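Local coordinates for Lmo0135 protein (Listeria monocytogenes EGD-e, PDB 5ISU), which probably captures peptides outside the cell as the substrate-binding protein of an ABC transporter, at residues A63-I68 with T76-D81; E318-D323 with D458-Y463; Q481-P486 with L495-L500. All coordinates share one frame; numbering follows the deposited sequence.

Contact 1 of 3, residues A63-I68 with T76-D81; sequences AKSLDI and TVKLKD
Ala63 lays its CB against CG1 of Val77, 3.8 Å away, while a longer contact reaches CD2 of Leu79; this apolar face continues onto Phe53. Its carbonyl side is brushed by CE of Lys80, whose extended chain carries NZ on to a hydrogen bond with Ala61 O. At Lys64 the chain turns a corner. Lys64 N gives a short bond to Lys78 O (2.7 Å), and Ser65 N reaches the same oxygen by a weak one, so a single carbonyl receives two successive amides. Ser65 O then takes Lys78 N (3.0 Å) and a CA-H...O contact from Val77, and Ser65 OG lies against CB of Lys78. Leu66, its CG anti to the backbone N (chi1 171°), puts CD1 3.7 Å from CG2 of Val77; Ile148 of helix 144-148 touches both side chains. Asp67 and Thr76 close the pairing with two backbone bonds, Thr76 N to Asp67 O being 2.7 Å. The arrangement is an antiparallel beta hairpin with a classic beta bulge, Lys64 and Ser65 set against the one residue Lys78; strand 63-68 is outermost in its sheet, and 74-79 pairs on with strand 132-136.

Contact 2 of 3, residues E318-D323 with D458-Y463; sequences ETYDQD and DDAVIY
Tyr320 reaches across to the end of helix 442-458 with its hydroxyl: OH lies 3.0 Å from Asp458 O, near the plane of the ring, but the angle is too poor for a hydrogen bond. The bond goes instead to Ala457 O, one residue earlier, and Gln277 NE2 adds a weak one. CB of Ala460 sits 4.2 Å from CZ of Tyr320, obliquely to the ring. Ala460 has positive phi and is the C-prime residue of a Schellman motif, so the phenol meets the chain just where the helix is being closed. CG of Glu318 rests 3.6 Å above one face of the ring, over its centre, and Tyr281 packs against the ring edge-to-face. The Glu318 chain is bent at chi2 (52°), which folds its carboxylate back so that OE2 accepts Tyr320 N at 2.8 Å, on the anti side and out of the carboxylate plane.

Asp458 approaches from the helix end. Its OD1 comes 4.0 Å from CB of Glu318, and a water links the segments by accepting from Glu318 N and donating to Asp458 OD1 (2.9 Å). The two carboxylates stay apart.

Tyr463, with CG anti to its backbone N (chi1 -176°), brings CE1 to 4.5 Å from Thr319 O, an oxygen that Arg285 NH2 also binds. A second water, in the plane of the ring at its edge, lies 2.7 Å from Tyr463 OH and also within hydrogen-bonding distance of Tyr320 O.

No direct hydrogen bond joins the two segments. The Tyr320 hydroxyl is bonded to Ala457 O in the last turn of helix 442-458, while Tyr463 meets the loop through water; the join thus rests on a buried ring and water bridges.

Contact 3 of 3, residues Q481-P486 with L495-L500; sequences QKAATP and LSKLYL
Apolar packing is centred on Ala484 and Leu498. CD2 of Leu498 lies 3.8 Å from CB of Ala484 and equally close to Gln481 N, so one methyl reaches both ends of the single helical turn 481-484. The Leu498 chain points its CG away from its own carbonyl carbon (chi1 -63°), which brings the branch over the helix; Leu20 and Leu206 touch the same side chain, and Phe492 packs on Ala484.

Alongside this, the aliphatic root of Lys497 rests on the helix backbone. Its CB is 3.7 Å from Ala484 N and 3.8 Å from CB of Ala483, and its CG is 3.7 Å from Ala483 O. A bend at chi2 (-50°) takes the rest of the chain off the helix, and NZ ends in a salt bridge with Asp201.

Polar bonds stay within or beyond the segments. Leu498 N closes the 3-10 turn on Leu495 O, at 3.2 Å, while Arg493 binds Thr485 OG1.

Since no hydrogen bond crosses between 481-486 and 495-500, van der Waals contact alone joins them directly: small alanines let the leucine and the lysine methylenes come close to the backbone, and the lysine charge is paired elsewhere.

All three contacts are partly buried and lie well away from the centre of the chain, and none touches another. Contacts 1 and 3 are the nearer pair, about 10 Å apart at their nearest atoms, whereas contact 2 lies on the opposite side of the chain's centre from contact 3. Contacts 1 and 3 are local in sequence, a hairpin and two short turns; contact 2 joins parts separated by 134 residues. The chemistry follows these places: backbone hydrogen bonds hold the sheet edge in contact 1, water and two tyrosines join the irregular loop of contact 2 to a helix end and the strand after it, and contact 3 relies on apolar packing. No secondary-structure element is shared between them.

Contact 1 of 3, residues A63-I68 with T76-D81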
# COMPACT_ATOMS: atom_id res chain seq x y z
N ALA A 63 -16.49 -2.47 -14.62
CA ALA A 63 -16.35 -1.81 -15.92
C ALA A 63 -16.01 -2.82 -17.00
O ALA A 63 -15.36 -3.83 -16.74
CB ALA A 63 -15.29 -0.73 -15.87
N LYS A 64 -16.44 -2.51 -18.21
CA LYS A 64 -16.18 -3.33 -19.37
C LYS A 64 -14.92 -2.77 -20.06
O LYS A 64 -14.09 -3.55 -20.56
CB LYS A 64 -17.41 -3.26 -20.27
CG LYS A 64 -17.44 -4.21 -21.45
CD LYS A 64 -18.63 -3.86 -22.34
CE LYS A 64 -18.59 -4.60 -23.67
NZ LYS A 64 -19.51 -3.96 -24.65
N SER A 65 -14.76 -1.44 -20.07
CA SER A 65 -13.60 -0.79 -20.70
C SER A 65 -13.40 0.69 -20.33
O SER A 65 -14.32 1.36 -19.84
CB SER A 65 -13.73 -0.87 -22.22
OG SER A 65 -14.92 -0.21 -22.63
N LEU A 66 -12.19 1.16 -20.60
CA LEU A 66 -11.78 2.54 -20.39
C LEU A 66 -11.23 3.00 -21.73
O LEU A 66 -10.51 2.26 -22.39
CB LEU A 66 -10.65 2.64 -19.36
CG LEU A 66 -9.98 4.02 -19.21
CD1 LEU A 66 -10.96 5.04 -18.63
CD2 LEU A 66 -8.74 3.97 -18.34
N ASP A 67 -11.58 4.21 -22.12
CA ASP A 67 -11.10 4.76 -23.38
C ASP A 67 -10.65 6.20 -23.11
O ASP A 67 -11.37 6.99 -22.51
CB ASP A 67 -12.21 4.68 -24.44
CG ASP A 67 -11.71 4.94 -25.85
OD1 ASP A 67 -10.55 5.38 -26.04
OD2 ASP A 67 -12.50 4.71 -26.79
N ILE A 68 -9.45 6.51 -23.55
CA ILE A 68 -8.86 7.82 -23.34
C ILE A 68 -8.78 8.53 -24.69
O ILE A 68 -8.29 7.95 -25.66
CB ILE A 68 -7.45 7.66 -22.73
CG1 ILE A 68 -7.52 6.80 -21.45
CG2 ILE A 68 -6.81 9.03 -22.45
CD1 ILE A 68 -6.17 6.47 -20.82
N THR A 76 -13.43 7.87 -20.96
CA THR A 76 -14.75 7.29 -21.06
C THR A 76 -14.74 5.86 -20.54
O THR A 76 -14.02 5.01 -21.06
CB THR A 76 -15.22 7.28 -22.52
OG1 THR A 76 -15.21 8.62 -23.03
CG2 THR A 76 -16.61 6.72 -22.64
N VAL A 77 -15.57 5.61 -19.52
CA VAL A 77 -15.70 4.28 -18.92
C VAL A 77 -17.07 3.69 -19.25
O VAL A 77 -18.11 4.32 -19.00
CB VAL A 77 -15.58 4.34 -17.37
CG1 VAL A 77 -15.74 2.95 -16.76
CG2 VAL A 77 -14.26 4.96 -16.95
N LYS A 78 -17.08 2.48 -19.82
CA LYS A 78 -18.30 1.75 -20.12
C LYS A 78 -18.46 0.67 -19.05
O LYS A 78 -17.52 -0.08 -18.79
CB LYS A 78 -18.20 1.05 -21.48
CG LYS A 78 -18.35 1.92 -22.74
CD LYS A 78 -19.78 2.40 -22.94
CE LYS A 78 -20.06 2.82 -24.38
NZ LYS A 78 -19.15 3.88 -24.92
N LEU A 79 -19.65 0.57 -18.45
CA LEU A 79 -19.94 -0.43 -17.41
C LEU A 79 -20.58 -1.68 -17.99
O LEU A 79 -21.12 -1.65 -19.08
CB LEU A 79 -20.93 0.14 -16.37
CG LEU A 79 -20.53 1.35 -15.53
CD1 LEU A 79 -21.61 1.71 -14.52
CD2 LEU A 79 -19.23 1.07 -14.80
N LYS A 80 -20.53 -2.76 -17.24
CA LYS A 80 -21.22 -3.98 -17.64
C LYS A 80 -22.74 -3.76 -17.48
O LYS A 80 -23.16 -2.88 -16.72
CB LYS A 80 -20.72 -5.19 -16.83
CG LYS A 80 -19.28 -5.55 -17.19
CD LYS A 80 -18.68 -6.71 -16.40
CE LYS A 80 -17.25 -6.94 -16.89
NZ LYS A 80 -16.46 -7.86 -16.04
N ASP A 81 -23.54 -4.50 -18.24
CA ASP A 81 -24.99 -4.39 -18.21
C ASP A 81 -25.54 -5.26 -17.10
O ASP A 81 -24.95 -6.27 -16.77
CB ASP A 81 -25.61 -4.87 -19.53
CG ASP A 81 -25.25 -3.99 -20.73
OD1 ASP A 81 -25.44 -2.75 -20.66
OD2 ASP A 81 -24.85 -4.54 -21.78

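Contact 2 of 3, residues E318-D323 with D458-Y463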
# COMPACT_ATOMS: atom_id res chain seq x y z
N GLU A 318 22.21 3.83 -8.85
CA GLU A 318 23.33 3.58 -7.96
C GLU A 318 22.81 2.88 -6.69
O GLU A 318 21.80 3.31 -6.12
CB GLU A 318 24.09 4.87 -7.60
CG GLU A 318 25.28 4.65 -6.66
CD GLU A 318 26.25 3.57 -7.16
OE1 GLU A 318 26.58 3.56 -8.38
OE2 GLU A 318 26.68 2.74 -6.32
N THR A 319 23.48 1.80 -6.28
CA THR A 319 23.06 1.04 -5.11
C THR A 319 24.09 1.00 -3.99
O THR A 319 23.80 0.45 -2.93
CB THR A 319 22.60 -0.39 -5.49
OG1 THR A 319 23.58 -1.03 -6.31
CG2 THR A 319 21.32 -0.31 -6.26
N TYR A 320 25.26 1.59 -4.20
CA TYR A 320 26.30 1.67 -3.18
C TYR A 320 26.63 0.31 -2.60
O TYR A 320 26.57 0.13 -1.38
CB TYR A 320 25.86 2.61 -2.05
CG TYR A 320 25.52 3.98 -2.56
CD1 TYR A 320 26.51 4.91 -2.79
CD2 TYR A 320 24.20 4.35 -2.83
CE1 TYR A 320 26.24 6.16 -3.28
CE2 TYR A 320 23.91 5.62 -3.31
CZ TYR A 320 24.95 6.52 -3.53
OH TYR A 320 24.76 7.78 -4.00
N ASP A 321 26.99 -0.63 -3.47
CA ASP A 321 27.30 -2.00 -3.03
C ASP A 321 28.44 -1.96 -2.01
O ASP A 321 29.38 -1.19 -2.16
CB ASP A 321 27.60 -2.89 -4.21
CG ASP A 321 26.42 -2.96 -5.18
OD1 ASP A 321 26.00 -1.89 -5.68
OD2 ASP A 321 25.92 -4.07 -5.45
N GLN A 322 28.34 -2.80 -0.98
CA GLN A 322 29.26 -2.77 0.17
C GLN A 322 30.74 -2.58 -0.18
O GLN A 322 31.31 -3.36 -0.94
CB GLN A 322 29.08 -4.00 1.05
CG GLN A 322 29.57 -3.81 2.49
CD GLN A 322 29.39 -5.06 3.34
OE1 GLN A 322 29.88 -6.13 3.00
NE2 GLN A 322 28.69 -4.92 4.46
N ASP A 323 31.31 -1.50 0.36
CA ASP A 323 32.72 -1.16 0.21
C ASP A 323 33.10 -0.38 1.47
O ASP A 323 33.00 0.86 1.53
CB ASP A 323 32.96 -0.35 -1.06
CG ASP A 323 34.43 -0.21 -1.42
OD1 ASP A 323 35.33 -0.33 -0.54
OD2 ASP A 323 34.70 0.05 -2.61
N ASP A 458 21.56 8.90 -6.59
CA ASP A 458 22.83 9.66 -6.59
C ASP A 458 23.01 10.52 -5.35
O ASP A 458 24.11 10.57 -4.82
CB ASP A 458 22.94 10.54 -7.83
CG ASP A 458 23.05 9.73 -9.11
OD1 ASP A 458 23.42 8.54 -9.06
OD2 ASP A 458 22.79 10.30 -10.19
N ASP A 459 21.95 11.15 -4.84
CA ASP A 459 22.07 12.00 -3.62
C ASP A 459 21.91 11.23 -2.31
O ASP A 459 21.91 11.85 -1.22
CB ASP A 459 21.09 13.18 -3.66
CG ASP A 459 21.54 14.28 -4.61
OD1 ASP A 459 22.62 14.14 -5.21
OD2 ASP A 459 20.82 15.30 -4.74
N ALA A 460 21.82 9.91 -2.41
CA ALA A 460 21.62 9.05 -1.26
C ALA A 460 20.66 9.67 -0.26
O ALA A 460 20.98 9.81 0.92
CB ALA A 460 22.96 8.73 -0.61
N VAL A 461 19.48 10.03 -0.75
CA VAL A 461 18.42 10.64 0.07
C VAL A 461 17.91 9.65 1.12
O VAL A 461 17.62 10.02 2.26
CB VAL A 461 17.25 11.12 -0.80
CG1 VAL A 461 16.16 11.75 0.06
CG2 VAL A 461 17.76 12.12 -1.83
N ILE A 462 17.78 8.40 0.70
CA ILE A 462 17.39 7.31 1.58
C ILE A 462 18.30 6.13 1.25
O ILE A 462 19.15 6.25 0.38
CB ILE A 462 15.93 6.87 1.37
CG1 ILE A 462 15.74 6.32 -0.06
CG2 ILE A 462 14.99 8.03 1.65
CD1 ILE A 462 14.45 5.54 -0.24
N TYR A 463 18.10 5.02 1.94
CA TYR A 463 18.79 3.77 1.64
C TYR A 463 17.68 2.72 1.45
O TYR A 463 17.12 2.25 2.43
CB TYR A 463 19.74 3.33 2.76
CG TYR A 463 20.52 2.08 2.40
CD1 TYR A 463 21.69 2.16 1.66
CD2 TYR A 463 20.06 0.81 2.75
CE1 TYR A 463 22.39 1.03 1.30
CE2 TYR A 463 20.75 -0.32 2.39
CZ TYR A 463 21.92 -0.21 1.67
OH TYR A 463 22.65 -1.34 1.31
O HOH W 1 21.73 6.40 -9.94
O HOH W 2 24.91 -1.49 -0.08

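Contact 3 of 3, residues Q481-P486 with L495-L500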
# COMPACT_ATOMS: atom_id res chain seq x y z
N GLN A 481 -6.77 -20.74 -4.93
CA GLN A 481 -5.93 -19.61 -4.54
C GLN A 481 -5.34 -18.85 -5.74
O GLN A 481 -5.18 -17.63 -5.70
CB GLN A 481 -4.82 -20.05 -3.58
CG GLN A 481 -3.76 -20.97 -4.19
CD GLN A 481 -2.86 -21.63 -3.15
OE1 GLN A 481 -3.33 -22.25 -2.19
NE2 GLN A 481 -1.54 -21.56 -3.37
N LYS A 482 -5.04 -19.58 -6.82
CA LYS A 482 -4.46 -18.99 -8.04
C LYS A 482 -5.46 -17.97 -8.63
O LYS A 482 -5.15 -16.81 -8.84
CB LYS A 482 -4.14 -20.10 -9.06
CG LYS A 482 -2.84 -19.93 -9.83
CD LYS A 482 -2.51 -21.21 -10.62
CE LYS A 482 -1.01 -21.45 -10.77
NZ LYS A 482 -0.25 -20.33 -11.40
N ALA A 483 -6.69 -18.44 -8.79
CA ALA A 483 -7.77 -17.66 -9.33
C ALA A 483 -8.21 -16.52 -8.41
O ALA A 483 -8.59 -15.46 -8.89
CB ALA A 483 -8.96 -18.57 -9.65
N ALA A 484 -8.13 -16.72 -7.10
CA ALA A 484 -8.51 -15.66 -6.16
C ALA A 484 -7.49 -14.51 -6.14
O ALA A 484 -7.81 -13.40 -5.70
CB ALA A 484 -8.74 -16.23 -4.78
N THR A 485 -6.27 -14.82 -6.61
CA THR A 485 -5.15 -13.88 -6.73
C THR A 485 -4.65 -13.27 -5.43
O THR A 485 -5.24 -12.30 -4.93
CB THR A 485 -5.44 -12.68 -7.69
OG1 THR A 485 -6.23 -13.09 -8.81
CG2 THR A 485 -4.12 -12.04 -8.18
N PRO A 486 -3.56 -13.81 -4.87
CA PRO A 486 -3.00 -13.15 -3.70
C PRO A 486 -2.57 -11.74 -4.09
O PRO A 486 -2.08 -11.53 -5.21
CB PRO A 486 -1.81 -14.01 -3.34
CG PRO A 486 -2.15 -15.37 -3.88
CD PRO A 486 -2.89 -15.10 -5.15
N LEU A 495 -12.34 -13.35 -3.22
CA LEU A 495 -12.62 -14.54 -2.42
C LEU A 495 -13.68 -15.47 -3.00
O LEU A 495 -13.82 -16.59 -2.53
CB LEU A 495 -13.04 -14.11 -1.01
CG LEU A 495 -12.01 -13.41 -0.12
CD1 LEU A 495 -12.65 -12.79 1.11
CD2 LEU A 495 -10.95 -14.41 0.31
N SER A 496 -14.45 -15.00 -4.00
CA SER A 496 -15.51 -15.81 -4.62
C SER A 496 -14.94 -16.97 -5.43
O SER A 496 -15.69 -17.90 -5.77
CB SER A 496 -16.40 -14.95 -5.54
OG SER A 496 -15.68 -14.49 -6.66
N LYS A 497 -13.64 -16.90 -5.74
CA LYS A 497 -12.94 -17.98 -6.45
C LYS A 497 -12.46 -19.13 -5.54
O LYS A 497 -12.12 -20.22 -6.04
CB LYS A 497 -11.75 -17.44 -7.25
CG LYS A 497 -12.10 -16.30 -8.21
CD LYS A 497 -13.30 -16.60 -9.10
CE LYS A 497 -13.64 -15.39 -9.97
NZ LYS A 497 -14.91 -15.62 -10.70
N LEU A 498 -12.42 -18.91 -4.22
CA LEU A 498 -11.99 -19.99 -3.30
C LEU A 498 -13.10 -21.02 -3.17
O LEU A 498 -14.27 -20.69 -3.33
CB LEU A 498 -11.61 -19.45 -1.92
CG LEU A 498 -10.43 -18.47 -1.85
CD1 LEU A 498 -10.22 -18.01 -0.42
CD2 LEU A 498 -9.16 -19.10 -2.40
N TYR A 499 -12.74 -22.27 -2.90
CA TYR A 499 -13.75 -23.31 -2.77
C TYR A 499 -13.31 -24.36 -1.78
O TYR A 499 -12.12 -24.60 -1.62
CB TYR A 499 -14.09 -23.94 -4.13
CG TYR A 499 -12.91 -24.54 -4.89
CD1 TYR A 499 -12.47 -25.84 -4.62
CD2 TYR A 499 -12.26 -23.82 -5.89
CE1 TYR A 499 -11.39 -26.38 -5.31
CE2 TYR A 499 -11.18 -24.36 -6.58
CZ TYR A 499 -10.76 -25.65 -6.29
OH TYR A 499 -9.71 -26.19 -6.96
N LEU A 500 -14.28 -24.97 -1.10
CA LEU A 500 -13.98 -25.98 -0.09
C LEU A 500 -14.12 -27.37 -0.67
O LEU A 500 -15.17 -27.71 -1.21
CB LEU A 500 -14.93 -25.84 1.10
CG LEU A 500 -14.77 -26.83 2.26
CD1 LEU A 500 -13.39 -26.73 2.90
CD2 LEU A 500 -15.85 -26.59 3.29